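Long-range contacts in thermostable monoacylglycerol lipase (Bacillus, PDB 4LHE), which probably hydrolyses monoacylglycerols to glycerol and free fatty acids, as a heat-stable lipase of the alpha/beta hydrolase fold: residues T68-W73 / L167-R172; G95-G100 / N120-I125. One frame throughout, in Å; residues are numbered along the deposited sequence.

Contact 1: residues T68-W73 / L167-R172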
loop_
_atom_site.group_PDB
_atom_site.type_symbol
_atom_site.label_atom_id
_atom_site.label_comp_id
_atom_site.label_asym_id
_atom_site.label_seq_id
_atom_site.Cartn_x
_atom_site.Cartn_y
_atom_site.Cartn_z
ATOM N N THR A 68 -10.488 -14.141 -3.101
ATOM C CA THR A 68 -10.827 -12.724 -2.982
ATOM C C THR A 68 -10.719 -12.004 -4.313
ATOM O O THR A 68 -9.970 -12.427 -5.202
ATOM C CB THR A 68 -9.917 -11.981 -1.988
ATOM O OG1 THR A 68 -8.569 -11.948 -2.496
ATOM C CG2 THR A 68 -9.948 -12.652 -0.639
ATOM N N THR A 69 -11.472 -10.911 -4.442
ATOM C CA THR A 69 -11.372 -10.035 -5.600
ATOM C C THR A 69 -10.768 -8.722 -5.122
ATOM O O THR A 69 -10.701 -8.486 -3.917
ATOM C CB THR A 69 -12.760 -9.731 -6.179
ATOM O OG1 THR A 69 -13.454 -8.837 -5.295
ATOM C CG2 THR A 69 -13.566 -11.020 -6.343
ATOM N N PHE A 70 -10.354 -7.860 -6.048
ATOM C CA PHE A 70 -9.900 -6.519 -5.657
ATOM C C PHE A 70 -11.013 -5.734 -4.966
ATOM O O PHE A 70 -10.745 -4.846 -4.145
ATOM C CB PHE A 70 -9.281 -5.740 -6.836
ATOM C CG PHE A 70 -10.284 -5.086 -7.756
ATOM C CD1 PHE A 70 -10.715 -3.785 -7.532
ATOM C CD2 PHE A 70 -10.753 -5.758 -8.868
ATOM C CE1 PHE A 70 -11.614 -3.173 -8.391
ATOM C CE2 PHE A 70 -11.658 -5.159 -9.730
ATOM C CZ PHE A 70 -12.085 -3.865 -9.497
ATOM N N HIS A 71 -12.262 -6.076 -5.269
ATOM C CA HIS A 71 -13.385 -5.472 -4.552
ATOM C C HIS A 71 -13.337 -5.780 -3.051
ATOM O O HIS A 71 -13.729 -4.937 -2.224
ATOM C CB HIS A 71 -14.726 -5.899 -5.166
ATOM C CG HIS A 71 -14.914 -5.439 -6.581
ATOM N ND1 HIS A 71 -14.829 -4.112 -6.952
ATOM C CD2 HIS A 71 -15.187 -6.128 -7.717
ATOM C CE1 HIS A 71 -15.029 -4.004 -8.254
ATOM N NE2 HIS A 71 -15.243 -5.214 -8.743
ATOM N N ASP A 72 -12.852 -6.968 -2.694
ATOM C CA ASP A 72 -12.680 -7.317 -1.284
ATOM C C ASP A 72 -11.602 -6.445 -0.606
ATOM O O ASP A 72 -11.762 -6.017 0.538
ATOM C CB ASP A 72 -12.321 -8.807 -1.126
ATOM C CG ASP A 72 -13.471 -9.746 -1.511
ATOM O OD1 ASP A 72 -14.641 -9.419 -1.235
ATOM O OD2 ASP A 72 -13.193 -10.823 -2.082
ATOM N N TRP A 73 -10.507 -6.206 -1.323
ATOM C CA TRP A 73 -9.378 -5.436 -0.804
ATOM C C TRP A 73 -9.778 -3.985 -0.636
ATOM O O TRP A 73 -9.474 -3.361 0.392
ATOM C CB TRP A 73 -8.164 -5.552 -1.742
ATOM C CG TRP A 73 -7.817 -6.986 -2.069
ATOM C CD1 TRP A 73 -8.036 -8.087 -1.284
ATOM C CD2 TRP A 73 -7.202 -7.468 -3.273
ATOM N NE1 TRP A 73 -7.597 -9.222 -1.934
ATOM C CE2 TRP A 73 -7.084 -8.866 -3.155
ATOM C CE3 TRP A 73 -6.740 -6.849 -4.439
ATOM C CZ2 TRP A 73 -6.516 -9.654 -4.157
ATOM C CZ3 TRP A 73 -6.190 -7.641 -5.442
ATOM C CH2 TRP A 73 -6.086 -9.021 -5.291
ATOM N N LEU A 167 -3.539 -12.065 -9.533
ATOM C CA LEU A 167 -2.831 -11.153 -10.421
ATOM C C LEU A 167 -3.781 -10.467 -11.384
ATOM O O LEU A 167 -3.631 -9.281 -11.656
ATOM C CB LEU A 167 -1.730 -11.883 -11.179
ATOM C CG LEU A 167 -0.553 -12.272 -10.293
ATOM C CD1 LEU A 167 0.405 -13.149 -11.060
ATOM C CD2 LEU A 167 0.155 -11.023 -9.809
ATOM N N LEU A 168 -4.763 -11.215 -11.892
ATOM C CA LEU A 168 -5.772 -10.652 -12.780
ATOM C C LEU A 168 -6.503 -9.533 -12.055
ATOM O O LEU A 168 -6.738 -8.455 -12.626
ATOM C CB LEU A 168 -6.778 -11.727 -13.216
ATOM C CG LEU A 168 -6.571 -12.531 -14.504
ATOM C CD1 LEU A 168 -5.522 -11.913 -15.412
ATOM C CD2 LEU A 168 -6.246 -13.981 -14.213
ATOM N N GLN A 169 -6.856 -9.794 -10.794
ATOM C CA GLN A 169 -7.596 -8.831 -9.978
ATOM C C GLN A 169 -6.775 -7.566 -9.775
ATOM O O GLN A 169 -7.296 -6.445 -9.873
ATOM C CB GLN A 169 -7.957 -9.446 -8.622
ATOM C CG GLN A 169 -9.002 -10.553 -8.696
ATOM C CD GLN A 169 -10.401 -10.024 -8.952
ATOM O OE1 GLN A 169 -10.719 -8.891 -8.598
ATOM N NE2 GLN A 169 -11.254 -10.852 -9.564
ATOM N N LEU A 170 -5.488 -7.768 -9.505
ATOM C CA LEU A 170 -4.527 -6.679 -9.309
ATOM C C LEU A 170 -4.362 -5.784 -10.543
ATOM O O LEU A 170 -4.226 -4.557 -10.424
ATOM C CB LEU A 170 -3.173 -7.266 -8.921
ATOM C CG LEU A 170 -2.047 -6.245 -8.789
ATOM C CD1 LEU A 170 -2.414 -5.163 -7.765
ATOM C CD2 LEU A 170 -0.738 -6.918 -8.434
ATOM N N ALA A 171 -4.352 -6.402 -11.724
ATOM C CA ALA A 171 -4.234 -5.658 -12.975
ATOM C C ALA A 171 -5.483 -4.810 -13.195
ATOM O O ALA A 171 -5.404 -3.680 -13.689
ATOM C CB ALA A 171 -4.024 -6.615 -14.139
ATOM N N ARG A 172 -6.639 -5.357 -12.831
ATOM C CA ARG A 172 -7.899 -4.620 -12.929
ATOM C C ARG A 172 -7.970 -3.428 -11.979
ATOM O O ARG A 172 -8.469 -2.364 -12.345
ATOM C CB ARG A 172 -9.085 -5.544 -12.682
ATOM C CG ARG A 172 -9.346 -6.520 -13.820
ATOM C CD ARG A 172 -10.818 -6.882 -13.892
ATOM N NE ARG A 172 -11.206 -7.808 -12.841
ATOM C CZ ARG A 172 -12.438 -7.912 -12.352
ATOM N NH1 ARG A 172 -13.401 -7.124 -12.804
ATOM N NH2 ARG A 172 -12.697 -8.795 -11.396
#
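Gln-169 and Phe-70 carry the polar part of this contact. Phe-70 N donates to Gln-169 OE1 at 2.8 Å, with a nearly straight N-H...O angle of 164°. The donor sits about 40° above the carbonyl plane. The glutamine chain bends at chi2 (-74°), which turns the amide toward the start of the other helix. Gln-169 OE1 also lies 3.1 Å from Phe-70 CD2, at the edge of the ring, and 3.3 Å from Thr-69 CB.

The start of helix 70-87 is closed by a capping box, with Thr-69 as N-cap. Thr-69 N donates to Asp-72 OD2 at 2.9 Å, and Asp-72 N returns a bond to Thr-69 OG1. Through Phe-70 N, Gln-169 holds the first turn of helix 70-87. In the chain, helix 164-179 comes between strands 115-119 and 188-193, the usual place of the cap in this fold, and is probably part of it. An alanine in place of Gln-169 would probably leave Phe-70 N without its acceptor and open a gap beside Thr-69.

The remaining packing sets two aromatic rings against Arg-172 and Gln-169. The edge of Phe-70 points at the middle of the Arg-172 guanidinium, CE2 lying 3.9 Å from CZ, with the two planes almost perpendicular. Its sequence neighbour His-71 sits over one face of the Phe-70 ring. Trp-73 CH2 reaches Gln-169 CB at 3.8 Å.

Contact 2: residues G95-G100 / N120-I125. With SO4 (sulfate ion), chain D.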
loop_
_atom_site.group_PDB
_atom_site.type_symbol
_atom_site.label_atom_id
_atom_site.label_comp_id
_atom_site.label_asym_id
_atom_site.label_seq_id
_atom_site.Cartn_x
_atom_site.Cartn_y
_atom_site.Cartn_z
ATOM N N GLY A 95 0.519 3.987 1.857
ATOM C CA GLY A 95 0.531 2.561 1.611
ATOM C C GLY A 95 1.679 2.152 0.732
ATOM O O GLY A 95 2.188 2.966 -0.036
ATOM N N LEU A 96 2.063 0.885 0.838
ATOM C CA LEU A 96 3.175 0.341 0.076
ATOM C C LEU A 96 2.715 -0.433 -1.163
ATOM O O LEU A 96 1.853 -1.308 -1.071
ATOM C CB LEU A 96 3.991 -0.588 0.973
ATOM C CG LEU A 96 5.120 -1.359 0.301
ATOM C CD1 LEU A 96 6.216 -0.397 -0.172
ATOM C CD2 LEU A 96 5.669 -2.391 1.280
ATOM N N SER A 97 3.301 -0.118 -2.315
ATOM C CA SER A 97 3.037 -0.876 -3.536
ATOM C C SER A 97 1.513 -0.938 -3.675
ATOM O O SER A 97 0.859 0.096 -3.476
ATOM C CB SER A 97 3.700 -2.243 -3.470
ATOM O OG SER A 97 3.668 -2.860 -4.755
ATOM N N MET A 98 0.926 -2.104 -3.983
ATOM C CA MET A 98 -0.547 -2.200 -4.007
ATOM C C MET A 98 -1.290 -1.382 -2.937
ATOM O O MET A 98 -2.406 -0.897 -3.157
ATOM C CB MET A 98 -1.088 -3.639 -4.006
ATOM C CG MET A 98 -2.583 -3.698 -4.360
ATOM S SD MET A 98 -3.451 -5.285 -4.246
ATOM C CE MET A 98 -3.572 -5.471 -2.480
ATOM N N GLY A 99 -0.679 -1.225 -1.771
ATOM C CA GLY A 99 -1.294 -0.377 -0.754
ATOM C C GLY A 99 -1.243 1.063 -1.221
ATOM O O GLY A 99 -2.088 1.900 -0.845
ATOM N N GLY A 100 -0.244 1.363 -2.046
ATOM C CA GLY A 100 -0.157 2.669 -2.690
ATOM C C GLY A 100 -1.184 2.834 -3.792
ATOM O O GLY A 100 -1.713 3.927 -4.008
ATOM N N ASN A 120 6.254 3.541 -3.524
ATOM C CA ASN A 120 6.402 2.549 -4.594
ATOM C C ASN A 120 5.065 2.018 -5.134
ATOM O O ASN A 120 4.937 0.830 -5.458
ATOM C CB ASN A 120 7.301 1.389 -4.147
ATOM C CG ASN A 120 8.763 1.786 -4.058
ATOM O OD1 ASN A 120 9.217 2.703 -4.748
ATOM N ND2 ASN A 120 9.509 1.098 -3.203
ATOM N N ALA A 121 4.079 2.909 -5.216
ATOM C CA ALA A 121 2.731 2.571 -5.673
ATOM C C ALA A 121 2.748 2.043 -7.100
ATOM O O ALA A 121 3.496 2.540 -7.953
ATOM C CB ALA A 121 1.813 3.774 -5.566
ATOM N N ALA A 122 1.919 1.029 -7.336
ATOM C CA ALA A 122 1.831 0.344 -8.625
ATOM C C ALA A 122 0.622 0.827 -9.420
ATOM O O ALA A 122 -0.516 0.736 -8.945
ATOM C CB ALA A 122 1.740 -1.158 -8.396
ATOM N N VAL A 123 0.869 1.318 -10.635
ATOM C CA VAL A 123 -0.178 1.912 -11.473
ATOM C C VAL A 123 -0.172 1.354 -12.906
ATOM O O VAL A 123 -1.218 1.272 -13.566
ATOM C CB VAL A 123 -0.082 3.467 -11.435
ATOM C CG1 VAL A 123 -0.371 4.080 -12.783
ATOM C CG2 VAL A 123 -1.005 4.039 -10.351
ATOM N N ASP A 124 1.000 0.938 -13.371
ATOM C CA ASP A 124 1.124 0.330 -14.694
ATOM C C ASP A 124 2.296 -0.664 -14.739
ATOM O O ASP A 124 3.437 -0.267 -14.985
ATOM C CB ASP A 124 1.304 1.428 -15.753
ATOM C CG ASP A 124 1.508 0.874 -17.163
ATOM O OD1 ASP A 124 0.876 -0.154 -17.508
ATOM O OD2 ASP A 124 2.299 1.477 -17.928
ATOM N N ILE A 125 2.025 -1.947 -14.495
ATOM C CA ILE A 125 3.088 -2.960 -14.528
ATOM C C ILE A 125 3.082 -3.771 -15.826
ATOM O O ILE A 125 2.183 -4.588 -16.048
ATOM C CB ILE A 125 3.012 -3.958 -13.345
ATOM C CG1 ILE A 125 3.005 -3.232 -11.996
ATOM C CG2 ILE A 125 4.174 -4.943 -13.404
ATOM C CD1 ILE A 125 3.281 -4.162 -10.818
HETATM S S SO4 D . 3.644 -5.701 -3.011
HETATM O O1 SO4 D . 3.273 -7.091 -2.756
HETATM O O2 SO4 D . 4.218 -5.108 -1.785
HETATM O O3 SO4 D . 4.656 -5.663 -4.067
HETATM O O4 SO4 D . 2.442 -4.998 -3.467
#
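The peptide carbonyl of Asn-120 meets Ser-97, whose CA lies 3.2 Å from Asn-120 O in a CA-H...O contact with an angle of 156° at the hydrogen. No aromatic ring takes part. The other flat group, the Asn-120 side-chain amide, has its partners outside the contact: OD1 accepts from Ser-193 N and ND2 donates to His-226 O. Asn-120 CB lies a loose 4.5 Å from Leu-96 CD1.

Packing against the helix start is close. Ala-121 CB rests on the backbone of Gly-100, 3.6 Å from its C. A CB on Gly-100 would fall 2.5 Å from Ala-121 CB, so a side chain there would clash.

Residues 95-100 fit the Gly-X-Ser-X-Gly nucleophile elbow of alpha/beta hydrolases, the sharp turn between strand 90-96 and helix 98-109. Ser-97 has the strained backbone expected of it, with phi at 51°. A CB on Gly-95 would collide with Gly-99 O. Ser-97 is probably the nucleophile, with His-226 and Asp-196 completing a likely triad.

A sulfate, probably from the crystallisation liquor, lies beside the serine. Ser-97 OG donates to sulfate O4 at 2.8 Å; its torsion (chi1 -168°) turns it away from the backbone N, toward the ion. Met-98 N adds a weak bond to O4 at 3.3 Å. Phe-29 N, Thr-30 N and His-226 NE2 also bind the ion.

Overall arrangement
Contact 2 sits near the centre of the chain, at the probable active site. Contact 1 lies further out, and the two centres are about 13 Å apart. Met-98 joins them. Met-98 SD packs 3.6 Å from Trp-73 CE3 and 3.7 Å from Leu-170 CD1, so both helices of contact 1 rest on the residue next to the likely nucleophile. Helix 70-87 leads along the chain into strand 90-96, which ends at the elbow. Helix 164-179 also reaches residues 120-125, where Met-174 touches Ala-122 and Ile-125. The probable cap is therefore anchored both to a core helix and to the loop that packs against the likely nucleophile, in this closed form of the enzyme.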